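PDB 6D97: aldehyde dehydrogenase 12, which catalyses the NAD-dependent oxidation of L-glutamate gamma-semialdehyde to glutamate, the last step of proline catabolism in plants. Local coordinates for residues V309-A322 with S343-R356. Residues are numbered along the deposited sequence; the frame is centred on the assembly and turned at random.
Sequences VDYVAWVCDQDAYA and SGLLEKMKKLSERR
Two neighbouring helices of the alpha/beta catalytic domain, 309-321 and 345-354, pack side by side with Ala313 against Met349 and Leu345, their axes 8.9 Å apart and crossing at -46°. The small Ala313 lets them come close: CD1 of Leu345 lies 3.7 Å from Ala313 CB, and CD1 of Leu352 rests on the Ala313 carbonyl. Deeper in, the sulfur of Met349 meets CB of Cys316, and the Met349 side chain also touches Leu334 of strand 331-337 and Gln438 of strand 437-443. At the N-terminal end Val309 CG1 lies across the aliphatic part of Lys348, whose bent chain brings NZ to 2.7 Å from Asp310 OD1 in a salt bridge on the solvent side. At the C-terminal end a buried acid, Asp317, its CG anti to the backbone N (chi1 174°), meets a buried base, Arg356, which grips it side-on with planes 40° apart. Arg356 NE is shared between Asp317 OD1 (3.1 Å) and OD2 (2.9 Å); NH2, 2.7 Å from OD2, reaches it from the same face of the carboxylate as NE. A water links Asp317 OD1 to Met349 O. One guanidinium face of Arg356 lies over the end of helix 309-321 at Tyr321, and NH1 bonds to Thr362 O and to Thr547 O of the second subunit. With an alanine here, the buried Asp317 carboxylate would probably lose its charge partner, and Thr547 O of the second subunit a donor. Helix 309-321 connects the adjacent parallel strands 298-302 and 331-337 in a beta-alpha-beta unit, and helix 345-354 follows, as in the catalytic domain of the aldehyde dehydrogenase fold.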
loop_
_atom_site.group_PDB
_atom_site.type_symbol
_atom_site.label_atom_id
_atom_site.label_comp_id
_atom_site.label_asym_id
_atom_site.label_seq_id
_atom_site.Cartn_x
_atom_site.Cartn_y
_atom_site.Cartn_z
ATOM N N VAL A 309 -16.847 5.437 35.551
ATOM C CA VAL A 309 -17.252 6.831 35.719
ATOM C C VAL A 309 -16.065 7.699 36.116
ATOM O O VAL A 309 -15.910 8.826 35.630
ATOM C CB VAL A 309 -18.395 6.934 36.745
ATOM C CG1 VAL A 309 -18.843 8.378 36.892
ATOM C CG2 VAL A 309 -19.559 6.041 36.339
ATOM N N ASP A 310 -15.209 7.193 37.008
ATOM C CA ASP A 310 -14.030 7.950 37.417
ATOM C C ASP A 310 -13.112 8.220 36.232
ATOM O O ASP A 310 -12.670 9.356 36.021
ATOM C CB ASP A 310 -13.280 7.199 38.516
ATOM C CG ASP A 310 -14.018 7.207 39.836
ATOM O OD1 ASP A 310 -14.439 8.294 40.280
ATOM O OD2 ASP A 310 -14.179 6.123 40.432
ATOM N N TYR A 311 -12.817 7.183 35.443
ATOM C CA TYR A 311 -11.942 7.359 34.290
ATOM C C TYR A 311 -12.538 8.339 33.288
ATOM O O TYR A 311 -11.832 9.209 32.765
ATOM C CB TYR A 311 -11.670 6.014 33.615
ATOM C CG TYR A 311 -10.593 6.088 32.551
ATOM C CD1 TYR A 311 -10.890 6.503 31.257
ATOM C CD2 TYR A 311 -9.278 5.748 32.844
ATOM C CE1 TYR A 311 -9.906 6.578 30.287
ATOM C CE2 TYR A 311 -8.290 5.818 31.880
ATOM C CZ TYR A 311 -8.609 6.234 30.605
ATOM O OH TYR A 311 -7.627 6.304 29.645
ATOM N N VAL A 312 -13.834 8.202 32.998
ATOM C CA VAL A 312 -14.486 9.083 32.032
ATOM C C VAL A 312 -14.468 10.524 32.525
ATOM O O VAL A 312 -14.257 11.460 31.744
ATOM C CB VAL A 312 -15.920 8.596 31.749
ATOM C CG1 VAL A 312 -16.662 9.594 30.872
ATOM C CG2 VAL A 312 -15.885 7.226 31.091
ATOM N N ALA A 313 -14.682 10.728 33.826
ATOM C CA ALA A 313 -14.667 12.081 34.370
ATOM C C ALA A 313 -13.288 12.711 34.224
ATOM O O ALA A 313 -13.164 13.877 33.835
ATOM C CB ALA A 313 -15.106 12.067 35.834
ATOM N N TRP A 314 -12.238 11.945 34.527
ATOM C CA TRP A 314 -10.877 12.455 34.405
ATOM C C TRP A 314 -10.580 12.887 32.976
ATOM O O TRP A 314 -9.995 13.952 32.744
ATOM C CB TRP A 314 -9.885 11.390 34.867
ATOM C CG TRP A 314 -8.454 11.675 34.532
ATOM C CD1 TRP A 314 -7.646 12.617 35.101
ATOM C CD2 TRP A 314 -7.652 10.985 33.568
ATOM N NE1 TRP A 314 -6.391 12.562 34.540
ATOM C CE2 TRP A 314 -6.370 11.569 33.596
ATOM C CE3 TRP A 314 -7.893 9.930 32.682
ATOM C CZ2 TRP A 314 -5.335 11.132 32.773
ATOM C CZ3 TRP A 314 -6.864 9.498 31.866
ATOM C CH2 TRP A 314 -5.602 10.098 31.916
ATOM N N VAL A 315 -10.995 12.076 32.002
ATOM C CA VAL A 315 -10.753 12.418 30.605
ATOM C C VAL A 315 -11.543 13.656 30.214
ATOM O O VAL A 315 -11.063 14.503 29.451
ATOM C CB VAL A 315 -11.091 11.220 29.702
ATOM C CG1 VAL A 315 -10.942 11.602 28.248
ATOM C CG2 VAL A 315 -10.194 10.051 30.039
ATOM N N CYS A 316 -12.765 13.785 30.737
ATOM C CA CYS A 316 -13.559 14.981 30.480
ATOM C C CYS A 316 -12.859 16.230 31.005
ATOM O O CYS A 316 -12.833 17.265 30.332
ATOM C CB CYS A 316 -14.944 14.836 31.110
ATOM S SG CYS A 316 -16.146 13.900 30.129
ATOM N N ASP A 317 -12.274 16.148 32.202
ATOM C CA ASP A 317 -11.585 17.306 32.762
ATOM C C ASP A 317 -10.325 17.636 31.972
ATOM O O ASP A 317 -10.035 18.811 31.716
ATOM C CB ASP A 317 -11.245 17.058 34.231
ATOM C CG ASP A 317 -10.407 18.175 34.831
ATOM O OD1 ASP A 317 -10.975 19.250 35.121
ATOM O OD2 ASP A 317 -9.182 17.980 34.998
ATOM N N GLN A 318 -9.557 16.616 31.585
ATOM C CA GLN A 318 -8.344 16.867 30.816
ATOM C C GLN A 318 -8.678 17.357 29.416
ATOM O O GLN A 318 -8.014 18.262 28.896
ATOM C CB GLN A 318 -7.483 15.605 30.755
ATOM C CG GLN A 318 -6.875 15.214 32.092
ATOM C CD GLN A 318 -5.787 16.173 32.550
ATOM O OE1 GLN A 318 -5.683 16.492 33.733
ATOM N NE2 GLN A 318 -4.967 16.630 31.614
ATOM N N ASP A 319 -9.707 16.778 28.794
ATOM C CA ASP A 319 -10.079 17.192 27.445
ATOM C C ASP A 319 -10.529 18.644 27.426
ATOM O O ASP A 319 -10.139 19.416 26.544
ATOM C CB ASP A 319 -11.182 16.290 26.893
ATOM C CG ASP A 319 -10.649 14.987 26.346
ATOM O OD1 ASP A 319 -9.448 14.922 26.011
ATOM O OD2 ASP A 319 -11.443 14.030 26.244
ATOM N N ALA A 320 -11.343 19.039 28.403
ATOM C CA ALA A 320 -11.931 20.370 28.372
ATOM C C ALA A 320 -10.979 21.440 28.887
ATOM O O ALA A 320 -11.039 22.586 28.425
ATOM C CB ALA A 320 -13.228 20.391 29.182
ATOM N N TYR A 321 -10.088 21.103 29.822
ATOM C CA TYR A 321 -9.450 22.134 30.629
ATOM C C TYR A 321 -7.931 22.089 30.690
ATOM O O TYR A 321 -7.340 23.058 31.179
ATOM C CB TYR A 321 -10.009 22.090 32.057
ATOM C CG TYR A 321 -11.492 22.344 32.079
ATOM C CD1 TYR A 321 -12.039 23.399 31.357
ATOM C CD2 TYR A 321 -12.348 21.517 32.796
ATOM C CE1 TYR A 321 -13.393 23.635 31.363
ATOM C CE2 TYR A 321 -13.707 21.743 32.806
ATOM C CZ TYR A 321 -14.224 22.805 32.089
ATOM O OH TYR A 321 -15.578 23.038 32.092
ATOM N N ALA A 322 -7.280 21.021 30.230
ATOM C CA ALA A 322 -5.832 21.066 30.087
ATOM C C ALA A 322 -5.453 22.215 29.162
ATOM O O ALA A 322 -6.151 22.496 28.184
ATOM C CB ALA A 322 -5.292 19.743 29.543
ATOM N N SER A 343 -24.925 9.065 37.518
ATOM C CA SER A 343 -23.663 8.359 37.691
ATOM C C SER A 343 -22.715 9.054 38.658
ATOM O O SER A 343 -21.764 8.422 39.129
ATOM C CB SER A 343 -22.972 8.199 36.335
ATOM O OG SER A 343 -22.647 9.461 35.776
ATOM N N GLY A 344 -22.952 10.326 38.970
ATOM C CA GLY A 344 -21.979 11.126 39.680
ATOM C C GLY A 344 -20.916 11.749 38.802
ATOM O O GLY A 344 -19.955 12.321 39.331
ATOM N N LEU A 345 -21.062 11.658 37.477
ATOM C CA LEU A 345 -20.039 12.164 36.565
ATOM C C LEU A 345 -19.869 13.672 36.701
ATOM O O LEU A 345 -18.750 14.167 36.874
ATOM C CB LEU A 345 -20.398 11.803 35.124
ATOM C CG LEU A 345 -19.528 12.502 34.080
ATOM C CD1 LEU A 345 -18.211 11.767 33.915
ATOM C CD2 LEU A 345 -20.256 12.628 32.759
ATOM N N LEU A 346 -20.972 14.422 36.603
ATOM C CA LEU A 346 -20.891 15.878 36.679
ATOM C C LEU A 346 -20.319 16.330 38.014
ATOM O O LEU A 346 -19.559 17.304 38.077
ATOM C CB LEU A 346 -22.271 16.497 36.450
ATOM C CG LEU A 346 -22.766 16.586 35.006
ATOM C CD1 LEU A 346 -24.168 17.185 34.958
ATOM C CD2 LEU A 346 -21.793 17.403 34.162
ATOM N N GLU A 347 -20.674 15.631 39.095
ATOM C CA GLU A 347 -20.116 15.950 40.407
ATOM C C GLU A 347 -18.605 15.761 40.420
ATOM O O GLU A 347 -17.873 16.597 40.962
ATOM C CB GLU A 347 -20.779 15.091 41.486
ATOM C CG GLU A 347 -22.225 15.467 41.791
ATOM C CD GLU A 347 -23.190 15.067 40.683
ATOM O OE1 GLU A 347 -22.798 14.251 39.820
ATOM O OE2 GLU A 347 -24.335 15.573 40.674
ATOM N N LYS A 348 -18.119 14.671 39.814
ATOM C CA LYS A 348 -16.678 14.456 39.728
ATOM C C LYS A 348 -16.020 15.478 38.809
ATOM O O LYS A 348 -14.899 15.926 39.077
ATOM C CB LYS A 348 -16.379 13.036 39.250
ATOM C CG LYS A 348 -16.876 11.949 40.185
ATOM C CD LYS A 348 -16.881 10.591 39.496
ATOM C CE LYS A 348 -17.456 9.508 40.394
ATOM N NZ LYS A 348 -16.597 9.241 41.582
ATOM N N MET A 349 -16.702 15.862 37.724
ATOM C CA MET A 349 -16.158 16.885 36.833
ATOM C C MET A 349 -16.017 18.219 37.551
ATOM O O MET A 349 -15.043 18.952 37.334
ATOM C CB MET A 349 -17.045 17.034 35.597
ATOM C CG MET A 349 -16.778 16.000 34.514
ATOM S SD MET A 349 -18.057 15.946 33.242
ATOM C CE MET A 349 -17.936 17.594 32.556
ATOM N N LYS A 350 -16.982 18.551 38.407
ATOM C CA LYS A 350 -16.890 19.772 39.195
ATOM C C LYS A 350 -15.681 19.731 40.122
ATOM O O LYS A 350 -14.873 20.668 40.149
ATOM C CB LYS A 350 -18.184 19.974 39.986
ATOM C CG LYS A 350 -18.220 21.239 40.824
ATOM C CD LYS A 350 -19.637 21.552 41.278
ATOM C CE LYS A 350 -19.678 22.794 42.144
ATOM N NZ LYS A 350 -18.850 22.634 43.369
ATOM N N LYS A 351 -15.536 18.639 40.880
ATOM C CA LYS A 351 -14.410 18.511 41.802
ATOM C C LYS A 351 -13.080 18.541 41.059
ATOM O O LYS A 351 -12.114 19.153 41.529
ATOM C CB LYS A 351 -14.541 17.225 42.618
ATOM C CG LYS A 351 -15.621 17.279 43.687
ATOM C CD LYS A 351 -15.966 15.891 44.211
ATOM C CE LYS A 351 -17.043 15.953 45.290
ATOM N NZ LYS A 351 -17.556 14.603 45.651
ATOM N N LEU A 352 -13.018 17.899 39.887
ATOM C CA LEU A 352 -11.770 17.866 39.129
ATOM C C LEU A 352 -11.402 19.241 38.586
ATOM O O LEU A 352 -10.217 19.588 38.535
ATOM C CB LEU A 352 -11.871 16.850 37.993
ATOM C CG LEU A 352 -11.841 15.378 38.392
ATOM C CD1 LEU A 352 -12.260 14.537 37.208
ATOM C CD2 LEU A 352 -10.445 15.008 38.837
ATOM N N SER A 353 -12.393 20.044 38.188
ATOM C CA SER A 353 -12.096 21.388 37.697
ATOM C C SER A 353 -11.590 22.297 38.811
ATOM O O SER A 353 -10.833 23.238 38.542
ATOM C CB SER A 353 -13.332 22.003 37.040
ATOM O OG SER A 353 -14.310 22.345 38.010
ATOM N N GLU A 354 -11.978 22.029 40.060
ATOM C CA GLU A 354 -11.667 22.926 41.168
ATOM C C GLU A 354 -10.304 22.668 41.793
ATOM O O GLU A 354 -9.858 23.482 42.608
ATOM C CB GLU A 354 -12.755 22.832 42.242
ATOM C CG GLU A 354 -14.062 23.485 41.818
ATOM C CD GLU A 354 -15.269 22.947 42.560
ATOM O OE1 GLU A 354 -16.335 23.600 42.500
ATOM O OE2 GLU A 354 -15.157 21.876 43.194
ATOM N N ARG A 355 -9.637 21.569 41.447
ATOM C CA ARG A 355 -8.253 21.380 41.857
ATOM C C ARG A 355 -7.266 21.940 40.840
ATOM O O ARG A 355 -6.054 21.832 41.049
ATOM C CB ARG A 355 -7.961 19.895 42.116
ATOM C CG ARG A 355 -8.207 18.990 40.937
ATOM C CD ARG A 355 -7.573 17.627 41.157
ATOM N NE ARG A 355 -7.376 16.915 39.895
ATOM C CZ ARG A 355 -6.803 15.720 39.783
ATOM N NH1 ARG A 355 -6.361 15.089 40.863
ATOM N NH2 ARG A 355 -6.674 15.157 38.587
ATOM N N ARG A 356 -7.753 22.538 39.755
ATOM C CA ARG A 356 -6.886 23.231 38.814
ATOM C C ARG A 356 -6.537 24.608 39.357
ATOM O O ARG A 356 -7.392 25.309 39.906
ATOM C CB ARG A 356 -7.568 23.345 37.452
ATOM C CG ARG A 356 -7.969 21.988 36.915
ATOM C CD ARG A 356 -8.319 22.009 35.433
ATOM N NE ARG A 356 -8.182 20.669 34.863
ATOM C CZ ARG A 356 -7.161 20.270 34.111
ATOM N NH1 ARG A 356 -6.184 21.118 33.810
ATOM N NH2 ARG A 356 -7.119 19.020 33.658
HETATM O O HOH W 1 -13.682 19.115 34.865
HETATM O O HOH W 2 -8.081 18.370 37.614
HETATM O O HOH W 3 -7.545 15.851 35.927
#